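Local coordinates for protein genome packaging NTPase B204 (Sulfolobus turreted icosahedral virus 2, PDB 4KFU) that probably hydrolyses ATP to power the packaging of viral DNA, as a P-loop ATPase of the FtsK-HerA superfamily, at residues Asp4-Leu9 and Gln150-Ile155; Glu121-Asn126 and Pro145-Gln150; Ile34-Asp39 and Val99-Glu104. All coordinates share one frame; numbering follows the deposited sequence. Where two conformers were deposited one is given.

Contact 1: Asp4-Leu9 and Gln150-Ile155; sequences DDIVVL and QADLII
Asp-152 reaches across from the start of one parallel strand to the start of the next. Asp-152 CB lies 3.6 Å from Ile-6 O, the carbonyl oxygen that also accepts Asp-152 N. Asp-152 CG sits 3.5 Å from Asp-5 OD1, the two carboxylates stacked with planes 28° apart. Asp-152 OD2 then takes the N-H of Ile-6 at 2.8 Å on its anti lone pair, in a nearly straight bond (173°). Chi1 of -61°, which sets CG beside the residue's own N, turns the carboxylate back toward Ile-6. OD1 faces elsewhere, to Arg-127 and Asn-194.

Ile-6 O returns the grip, accepting both Asp-152 N (2.8 Å) and Leu-153 N. From there ordinary parallel pairing takes over: Val-8 N bonds to Leu-153 O and Val-8 O receives Ile-155 N, with Val-7, Val-8 and Leu-9 set beside Leu-153, Ile-154 and Ile-155. Val-7 and Leu-9 share one face of the sheet with Leu-153 and Ile-155. On it Leu-9 CD2 lies against both CB and CD1 of Ile-155, 3.6 Å from CD1, and the pair packs under helix 17-31. On the other face Val-8 CG2 meets Ala-151 CB at 3.8 Å, beneath helix 145-150.

These are neighbouring parallel strands of the P-loop NTPase sheet, and strand 6-10 leads into the Walker A loop. Asp-5 OD1 and Asp-152 OD2 are 3.6 Å apart, an approach that should be costly for two anions. Arg-127, salt-bridged to Asp-4, Asp-5 and Asp-152, probably pays for it, and the Ile-6 N-H may offset part of the charge on Asp-152. The acidic cluster thus becomes a cross-link between two strand beginnings.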
loop_
_atom_site.group_PDB
_atom_site.type_symbol
_atom_site.label_atom_id
_atom_site.label_comp_id
_atom_site.label_asym_id
_atom_site.label_seq_id
_atom_site.Cartn_x
_atom_site.Cartn_y
_atom_site.Cartn_z
ATOM N N ASP A 4 -7.172 9.386 -3.938
ATOM C CA ASP A 4 -6.598 8.726 -5.108
ATOM C C ASP A 4 -5.067 8.776 -5.168
ATOM O O ASP A 4 -4.478 8.513 -6.220
ATOM C CB ASP A 4 -7.216 9.236 -6.418
ATOM C CG ASP A 4 -7.105 10.745 -6.588
ATOM O OD1 ASP A 4 -6.386 11.413 -5.809
ATOM O OD2 ASP A 4 -7.745 11.262 -7.531
ATOM N N ASP A 5 -4.427 9.101 -4.046
ATOM C CA ASP A 5 -2.964 9.078 -3.984
ATOM C C ASP A 5 -2.433 7.651 -3.987
ATOM O O ASP A 5 -3.112 6.721 -3.546
ATOM C CB ASP A 5 -2.448 9.774 -2.725
ATOM C CG ASP A 5 -2.355 11.275 -2.883
ATOM O OD1 ASP A 5 -2.487 11.763 -4.030
ATOM O OD2 ASP A 5 -2.145 11.964 -1.864
ATOM N N ILE A 6 -1.217 7.487 -4.500
ATOM C CA ILE A 6 -0.502 6.238 -4.321
ATOM C C ILE A 6 0.399 6.439 -3.098
ATOM O O ILE A 6 1.237 7.355 -3.065
ATOM C CB ILE A 6 0.338 5.865 -5.546
ATOM C CG1 ILE A 6 -0.594 5.538 -6.731
ATOM C CG2 ILE A 6 1.207 4.662 -5.231
ATOM C CD1 ILE A 6 0.098 5.412 -8.088
ATOM N N VAL A 7 0.186 5.615 -2.077
ATOM C CA VAL A 7 0.970 5.688 -0.848
ATOM C C VAL A 7 1.723 4.383 -0.679
ATOM O O VAL A 7 1.151 3.291 -0.821
ATOM C CB VAL A 7 0.081 5.922 0.385
ATOM C CG1 VAL A 7 0.919 5.943 1.653
ATOM C CG2 VAL A 7 -0.685 7.215 0.241
ATOM N N VAL A 8 3.015 4.491 -0.388
ATOM C CA VAL A 8 3.844 3.309 -0.222
ATOM C C VAL A 8 4.444 3.302 1.174
ATOM O O VAL A 8 5.078 4.283 1.600
ATOM C CB VAL A 8 4.952 3.252 -1.286
ATOM C CG1 VAL A 8 5.794 1.989 -1.113
ATOM C CG2 VAL A 8 4.323 3.292 -2.698
ATOM N N LEU A 9 4.216 2.210 1.901
ATOM C CA LEU A 9 4.786 2.071 3.235
ATOM C C LEU A 9 5.899 1.029 3.227
ATOM O O LEU A 9 5.710 -0.102 2.759
ATOM C CB LEU A 9 3.722 1.641 4.238
ATOM C CG LEU A 9 2.348 2.290 4.167
ATOM C CD1 LEU A 9 1.466 1.645 5.226
ATOM C CD2 LEU A 9 2.447 3.788 4.388
ATOM N N GLN A 150 6.395 6.515 -9.109
ATOM C CA GLN A 150 4.990 6.847 -9.356
ATOM C C GLN A 150 4.197 7.199 -8.098
ATOM O O GLN A 150 3.054 7.673 -8.180
ATOM C CB GLN A 150 4.295 5.684 -10.080
ATOM C CG GLN A 150 4.792 5.452 -11.491
ATOM C CD GLN A 150 4.708 6.702 -12.350
ATOM O OE1 GLN A 150 5.723 7.201 -12.836
ATOM N NE2 GLN A 150 3.495 7.215 -12.538
ATOM N N ALA A 151 4.777 6.953 -6.933
ATOM C CA ALA A 151 4.076 7.215 -5.676
ATOM C C ALA A 151 3.840 8.715 -5.464
ATOM O O ALA A 151 4.544 9.552 -6.048
ATOM C CB ALA A 151 4.862 6.624 -4.514
ATOM N N ASP A 152 2.850 9.055 -4.639
ATOM C CA ASP A 152 2.657 10.440 -4.204
ATOM C C ASP A 152 3.248 10.639 -2.818
ATOM O O ASP A 152 3.745 11.718 -2.485
ATOM C CB ASP A 152 1.177 10.802 -4.176
ATOM C CG ASP A 152 0.534 10.695 -5.534
ATOM O OD1 ASP A 152 0.740 11.619 -6.355
ATOM O OD2 ASP A 152 -0.158 9.682 -5.786
ATOM N N LEU A 153 3.181 9.582 -2.014
ATOM C CA LEU A 153 3.681 9.595 -0.642
ATOM C C LEU A 153 4.448 8.315 -0.376
ATOM O O LEU A 153 3.975 7.218 -0.684
ATOM C CB LEU A 153 2.527 9.689 0.354
ATOM C CG LEU A 153 1.801 11.031 0.476
ATOM C CD1 LEU A 153 0.782 10.982 1.604
ATOM C CD2 LEU A 153 2.785 12.168 0.709
ATOM N N ILE A 154 5.639 8.439 0.195
ATOM C CA ILE A 154 6.396 7.256 0.596
ATOM C C ILE A 154 6.708 7.366 2.082
ATOM O O ILE A 154 7.304 8.352 2.533
ATOM C CB ILE A 154 7.693 7.083 -0.217
ATOM C CG1 ILE A 154 7.387 7.086 -1.720
ATOM C CG2 ILE A 154 8.391 5.800 0.158
ATOM C CD1 ILE A 154 8.649 7.183 -2.600
ATOM N N ILE A 155 6.289 6.355 2.838
ATOM C CA ILE A 155 6.491 6.344 4.281
ATOM C C ILE A 155 7.531 5.285 4.632
ATOM O O ILE A 155 7.453 4.151 4.154
ATOM C CB ILE A 155 5.162 6.091 5.034
ATOM C CG1 ILE A 155 4.215 7.282 4.831
ATOM C CG2 ILE A 155 5.418 5.832 6.514
ATOM C CD1 ILE A 155 2.885 7.157 5.525
#

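Contact 2: Glu121-Asn126 and Pro145-Gln150; sequences EALHAN and PIVYKQ
The imidazole of His-124 and the amide of Gln-150 meet obliquely, their planes 38° apart. Gln-150 NE2 comes to 3.4 Å from His-124 CD2, while the amide carbon CD of Gln-150 lies 3.7 Å from His-124 NE2. Elsewhere on the ring, ND1 is hydrogen-bonded to Asp-120 O, one turn back in helix 117-124, which fixes its rotation.

The amide's polar work is done by Gln-150 NE2, which donates to Leu-123 O at 3.0 Å, 26° off the carbonyl plane and with an N-H...O angle of 153°. A bend at chi2 folds the Gln-150 chain over this carbonyl, bringing its CB and CG each to 3.4 Å from Leu-123 O. Deeper in, Leu-123 CD1 touches both Ile-146 CD1 (3.9 Å) and Val-147 CG2, its side chain crossing that of Ile-146 at about a right angle.

The contact joins the last turn of helix 117-124 to one side of helix 145-150. A carbonyl at the last turn of helix 117-124 has few amides ahead of it in its own helix, and here a glutamine side chain from helix 145-150 supplies an N-H, beside the apolar contact made by Leu-123.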
loop_
_atom_site.group_PDB
_atom_site.type_symbol
_atom_site.label_atom_id
_atom_site.label_comp_id
_atom_site.label_asym_id
_atom_site.label_seq_id
_atom_site.Cartn_x
_atom_site.Cartn_y
_atom_site.Cartn_z
ATOM N N GLU A 121 -1.514 0.045 -15.352
ATOM C CA GLU A 121 -2.638 0.939 -15.104
ATOM C C GLU A 121 -2.666 1.454 -13.663
ATOM O O GLU A 121 -2.956 2.629 -13.415
ATOM C CB GLU A 121 -3.961 0.224 -15.425
ATOM C CG GLU A 121 -5.057 1.173 -15.849
ATOM C CD GLU A 121 -6.428 0.517 -15.930
ATOM O OE1 GLU A 121 -6.504 -0.695 -16.218
ATOM O OE2 GLU A 121 -7.430 1.229 -15.702
ATOM N N ALA A 122 -2.380 0.560 -12.717
ATOM C CA ALA A 122 -2.415 0.909 -11.310
ATOM C C ALA A 122 -1.436 2.046 -11.018
ATOM O O ALA A 122 -1.730 2.949 -10.228
ATOM C CB ALA A 122 -2.074 -0.301 -10.473
ATOM N N LEU A 123 -0.267 1.994 -11.652
ATOM C CA LEU A 123 0.809 2.950 -11.337
ATOM C C LEU A 123 0.766 4.212 -12.200
ATOM O O LEU A 123 1.407 5.205 -11.868
ATOM C CB LEU A 123 2.183 2.276 -11.474
ATOM C CG LEU A 123 2.563 1.168 -10.493
ATOM C CD1 LEU A 123 4.001 0.723 -10.753
ATOM C CD2 LEU A 123 2.409 1.607 -9.022
ATOM N N HIS A 124 0.030 4.185 -13.311
ATOM C CA HIS A 124 -0.005 5.354 -14.194
ATOM C C HIS A 124 -1.394 5.953 -14.437
ATOM O O HIS A 124 -1.513 7.109 -14.840
ATOM C CB HIS A 124 0.650 5.036 -15.551
ATOM C CG HIS A 124 2.081 4.619 -15.452
ATOM N ND1 HIS A 124 2.475 3.305 -15.470
ATOM C CD2 HIS A 124 3.216 5.358 -15.338
ATOM C CE1 HIS A 124 3.794 3.240 -15.369
ATOM N NE2 HIS A 124 4.263 4.471 -15.285
ATOM N N ALA A 125 -2.446 5.181 -14.208
ATOM C CA ALA A 125 -3.778 5.660 -14.556
ATOM C C ALA A 125 -4.752 5.470 -13.406
ATOM O O ALA A 125 -5.959 5.325 -13.619
ATOM C CB ALA A 125 -4.273 4.949 -15.794
ATOM N N ASN A 126 -4.227 5.469 -12.188
ATOM C CA ASN A 126 -5.058 5.131 -11.041
ATOM C C ASN A 126 -6.140 6.169 -10.781
ATOM O O ASN A 126 -7.263 5.821 -10.392
ATOM C CB ASN A 126 -4.206 4.879 -9.795
ATOM C CG ASN A 126 -3.546 6.137 -9.266
ATOM O OD1 ASN A 126 -2.604 6.660 -9.864
ATOM N ND2 ASN A 126 -4.024 6.617 -8.129
ATOM N N PRO A 145 11.305 -0.453 -8.790
ATOM C CA PRO A 145 11.634 0.958 -8.548
ATOM C C PRO A 145 10.582 1.917 -9.100
ATOM O O PRO A 145 10.403 2.986 -8.519
ATOM C CB PRO A 145 12.959 1.136 -9.293
ATOM C CG PRO A 145 13.577 -0.218 -9.270
ATOM C CD PRO A 145 12.434 -1.190 -9.386
ATOM N N ILE A 146 9.871 1.545 -10.166
ATOM C CA ILE A 146 8.833 2.443 -10.690
ATOM C C ILE A 146 7.698 2.714 -9.708
ATOM O O ILE A 146 7.057 3.769 -9.775
ATOM C CB ILE A 146 8.279 2.017 -12.068
ATOM C CG1 ILE A 146 7.729 0.579 -12.029
ATOM C CG2 ILE A 146 9.358 2.169 -13.126
ATOM C CD1 ILE A 146 6.899 0.234 -13.249
ATOM N N VAL A 147 7.447 1.782 -8.793
ATOM C CA VAL A 147 6.516 2.062 -7.692
ATOM C C VAL A 147 6.893 3.331 -6.927
ATOM O O VAL A 147 6.029 4.158 -6.603
ATOM C CB VAL A 147 6.413 0.878 -6.690
ATOM C CG1 VAL A 147 5.614 1.284 -5.451
ATOM C CG2 VAL A 147 5.776 -0.333 -7.354
ATOM N N TYR A 148 8.182 3.510 -6.635
ATOM C CA TYR A 148 8.577 4.705 -5.894
ATOM C C TYR A 148 8.550 5.959 -6.762
ATOM O O TYR A 148 8.266 7.044 -6.261
ATOM C CB TYR A 148 9.942 4.527 -5.208
ATOM C CG TYR A 148 9.994 3.282 -4.361
ATOM C CD1 TYR A 148 9.290 3.211 -3.170
ATOM C CD2 TYR A 148 10.724 2.163 -4.762
ATOM C CE1 TYR A 148 9.318 2.060 -2.380
ATOM C CE2 TYR A 148 10.746 0.996 -3.984
ATOM C CZ TYR A 148 10.041 0.969 -2.786
ATOM O OH TYR A 148 10.064 -0.163 -1.997
ATOM N N LYS A 149 8.838 5.816 -8.053
ATOM C CA LYS A 149 8.786 6.964 -8.950
ATOM C C LYS A 149 7.346 7.441 -9.178
ATOM O O LYS A 149 7.097 8.632 -9.404
ATOM C CB LYS A 149 9.435 6.624 -10.289
ATOM C CG LYS A 149 10.872 6.096 -10.193
ATOM C CD LYS A 149 11.778 7.032 -9.398
ATOM C CE LYS A 149 11.918 8.376 -10.072
ATOM N NZ LYS A 149 13.325 8.877 -9.999
ATOM N N GLN A 150 6.395 6.515 -9.109
ATOM C CA GLN A 150 4.990 6.847 -9.356
ATOM C C GLN A 150 4.197 7.199 -8.098
ATOM O O GLN A 150 3.054 7.673 -8.180
ATOM C CB GLN A 150 4.295 5.684 -10.080
ATOM C CG GLN A 150 4.792 5.452 -11.491
ATOM C CD GLN A 150 4.708 6.702 -12.350
ATOM O OE1 GLN A 150 5.723 7.201 -12.836
ATOM N NE2 GLN A 150 3.495 7.215 -12.538
#

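Contact 3: Ile34-Asp39 and Val99-Glu104; sequences ISYIID and VLIIDE. With ZN (zinc ion), chain L.
Leu-100 CD1 fills the hollow beside Ile-37, 3.4 Å from Ile-37 O and 3.8 Å from Ile-37 CB. Its CG points opposite the backbone N (chi1 179°), and the turn at chi2 (55°) brings CD1 to the neighbouring strand. On the opposite face Ile-38 and Ile-101 lie alongside each other, ends pointing the same way, with Ile-38 CG1 4.2 Å from Ile-101 CB. Further back, the Ile-101 CD1 methyl rests at an angle near Tyr-36, 4.3 Å from Tyr-36 CB, as the Tyr-36 ring turns toward helix 17-31. Ile-34 CG2 meets Val-99 CG2 at the beginning of the pair.

Between the two faces the parallel ladder runs from Ser-35 O on, with Asp-39 N donating to Ile-101 O at 2.7 Å and a weak last rung from Asp-103 N to Asp-39 O. Ile-102 CG2 lies 3.5 Å from Asp-39 OD2, an apolar neighbour for the carboxylate. Asp-39 OD1 (2.4 Å) and OD2 (2.3 Å) bind the zinc ion, with His-41, Asp-73 and His-108 completing the site.

Asp-103 and Glu-104 follow strand 98-102, a position consistent with the Walker B acids of P-loop ATPases. One apolar strand pair thus presents Asp-39 to zinc and Asp-103, hydrogen-bonded to Ser-18 and Tyr-50, to the magnesium side.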
loop_
_atom_site.group_PDB
_atom_site.type_symbol
_atom_site.label_atom_id
_atom_site.label_comp_id
_atom_site.label_asym_id
_atom_site.label_seq_id
_atom_site.Cartn_x
_atom_site.Cartn_y
_atom_site.Cartn_z
ATOM N N ILE A 34 -14.907 7.059 2.722
ATOM C CA ILE A 34 -14.182 6.544 1.560
ATOM C C ILE A 34 -14.062 5.019 1.650
ATOM O O ILE A 34 -13.568 4.483 2.646
ATOM C CB ILE A 34 -12.786 7.191 1.446
ATOM C CG1 ILE A 34 -12.925 8.680 1.114
ATOM C CG2 ILE A 34 -11.948 6.487 0.384
ATOM C CD1 ILE A 34 -11.708 9.512 1.478
ATOM N N SER A 35 -14.509 4.329 0.604
ATOM C CA SER A 35 -14.515 2.872 0.597
ATOM C C SER A 35 -13.110 2.300 0.411
ATOM O O SER A 35 -12.210 2.973 -0.093
ATOM C CB SER A 35 -15.423 2.349 -0.519
ATOM O OG SER A 35 -14.886 2.655 -1.792
ATOM N N TYR A 36 -12.920 1.054 0.831
ATOM C CA TYR A 36 -11.653 0.387 0.577
ATOM C C TYR A 36 -11.795 -1.105 0.307
ATOM O O TYR A 36 -12.756 -1.760 0.746
ATOM C CB TYR A 36 -10.631 0.659 1.696
ATOM C CG TYR A 36 -11.073 0.243 3.086
ATOM C CD1 TYR A 36 -11.128 -1.100 3.452
ATOM C CD2 TYR A 36 -11.400 1.194 4.044
ATOM C CE1 TYR A 36 -11.520 -1.482 4.721
ATOM C CE2 TYR A 36 -11.793 0.819 5.315
ATOM C CZ TYR A 36 -11.852 -0.521 5.643
ATOM O OH TYR A 36 -12.231 -0.905 6.911
ATOM N N ILE A 37 -10.823 -1.619 -0.440
ATOM C CA ILE A 37 -10.686 -3.034 -0.734
ATOM C C ILE A 37 -9.312 -3.465 -0.230
ATOM O O ILE A 37 -8.289 -2.865 -0.616
ATOM C CB ILE A 37 -10.752 -3.290 -2.259
ATOM C CG1 ILE A 37 -12.028 -2.687 -2.853
ATOM C CG2 ILE A 37 -10.650 -4.778 -2.566
ATOM C CD1 ILE A 37 -12.039 -2.655 -4.370
ATOM N N ILE A 38 -9.267 -4.484 0.630
ATOM C CA ILE A 38 -7.975 -4.970 1.120
ATOM C C ILE A 38 -7.571 -6.315 0.516
ATOM O O ILE A 38 -8.268 -7.331 0.699
ATOM C CB ILE A 38 -7.963 -5.109 2.660
ATOM C CG1 ILE A 38 -8.413 -3.803 3.325
ATOM C CG2 ILE A 38 -6.583 -5.527 3.141
ATOM C CD1 ILE A 38 -8.545 -3.903 4.851
ATOM N N ASP A 39 -6.439 -6.316 -0.187
ATOM C CA ASP A 39 -5.825 -7.530 -0.729
ATOM C C ASP A 39 -4.910 -8.093 0.356
ATOM O O ASP A 39 -3.809 -7.576 0.586
ATOM C CB ASP A 39 -5.052 -7.176 -2.011
ATOM C CG ASP A 39 -4.277 -8.353 -2.607
ATOM O OD1 ASP A 39 -4.572 -9.521 -2.299
ATOM O OD2 ASP A 39 -3.341 -8.108 -3.408
ATOM N N VAL A 99 -9.894 3.323 -2.139
ATOM C CA VAL A 99 -8.511 2.925 -1.936
ATOM C C VAL A 99 -8.316 1.405 -1.944
ATOM O O VAL A 99 -8.928 0.676 -1.149
ATOM C CB VAL A 99 -7.948 3.504 -0.634
ATOM C CG1 VAL A 99 -6.496 3.117 -0.510
ATOM C CG2 VAL A 99 -8.100 5.021 -0.641
ATOM N N LEU A 100 -7.477 0.932 -2.863
ATOM C CA LEU A 100 -7.070 -0.469 -2.880
ATOM C C LEU A 100 -5.833 -0.638 -1.986
ATOM O O LEU A 100 -4.761 -0.110 -2.297
ATOM C CB LEU A 100 -6.753 -0.916 -4.311
ATOM C CG LEU A 100 -6.289 -2.364 -4.479
ATOM C CD1 LEU A 100 -7.309 -3.356 -3.855
ATOM C CD2 LEU A 100 -6.006 -2.716 -5.959
ATOM N N ILE A 101 -5.993 -1.366 -0.883
ATOM C CA ILE A 101 -4.923 -1.599 0.080
ATOM C C ILE A 101 -4.290 -2.970 -0.095
ATOM O O ILE A 101 -4.965 -4.003 -0.019
ATOM C CB ILE A 101 -5.444 -1.493 1.526
ATOM C CG1 ILE A 101 -6.224 -0.188 1.716
ATOM C CG2 ILE A 101 -4.288 -1.605 2.527
ATOM C CD1 ILE A 101 -6.659 0.077 3.166
ATOM N N ILE A 102 -2.983 -2.974 -0.327
ATOM C CA ILE A 102 -2.262 -4.203 -0.617
ATOM C C ILE A 102 -1.136 -4.397 0.374
ATOM O O ILE A 102 -0.055 -3.820 0.223
ATOM C CB ILE A 102 -1.685 -4.200 -2.040
ATOM C CG1 ILE A 102 -2.759 -3.752 -3.034
ATOM C CG2 ILE A 102 -1.163 -5.603 -2.431
ATOM C CD1 ILE A 102 -2.402 -4.037 -4.456
ATOM N N ASP A 103 -1.391 -5.195 1.407
ATOM C CA ASP A 103 -0.318 -5.532 2.344
ATOM C C ASP A 103 0.517 -6.638 1.715
ATOM O O ASP A 103 0.022 -7.374 0.844
ATOM C CB ASP A 103 -0.865 -5.931 3.714
ATOM C CG ASP A 103 -0.057 -5.312 4.866
ATOM O OD1 ASP A 103 1.166 -5.083 4.682
ATOM O OD2 ASP A 103 -0.641 -5.046 5.948
ATOM N N GLU A 104 1.789 -6.723 2.102
ATOM C CA GLU A 104 2.727 -7.646 1.455
ATOM C C GLU A 104 2.721 -7.459 -0.069
ATOM O O GLU A 104 2.582 -8.430 -0.827
ATOM C CB GLU A 104 2.392 -9.101 1.826
ATOM C CG GLU A 104 2.247 -9.367 3.345
ATOM C CD GLU A 104 0.807 -9.206 3.877
ATOM O OE1 GLU A 104 -0.168 -9.318 3.087
ATOM O OE2 GLU A 104 0.644 -8.972 5.101
HETATM ZN ZN ZN L . -2.752 -10.284 -3.606
#

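In the fold
Contacts 1 and 3 are two strand pairs of one sheet, their centres about 13 Å apart, with strand 131-137 between strands 98-102 and 6-10. Contact 2 lies against contact 1, centres about 9 Å apart: Val-147 CG1 packs on Val-8 CG2 at 3.6 Å, and Gln-150 belongs to both. Its centre is about 16 Å from that of contact 3, although helix 117-124 is the next helix after strand 98-102. Both strand pairs run toward the bound nucleotide analogue. Leu-9 of contact 1 has its side chain about 8 Å from AMPPCP, and the side chain of Asp-103 of contact 3 approaches to about 5 Å from the analogue and about 4 Å from magnesium. The Val-147 side chain of contact 2 is about 14 Å from zinc.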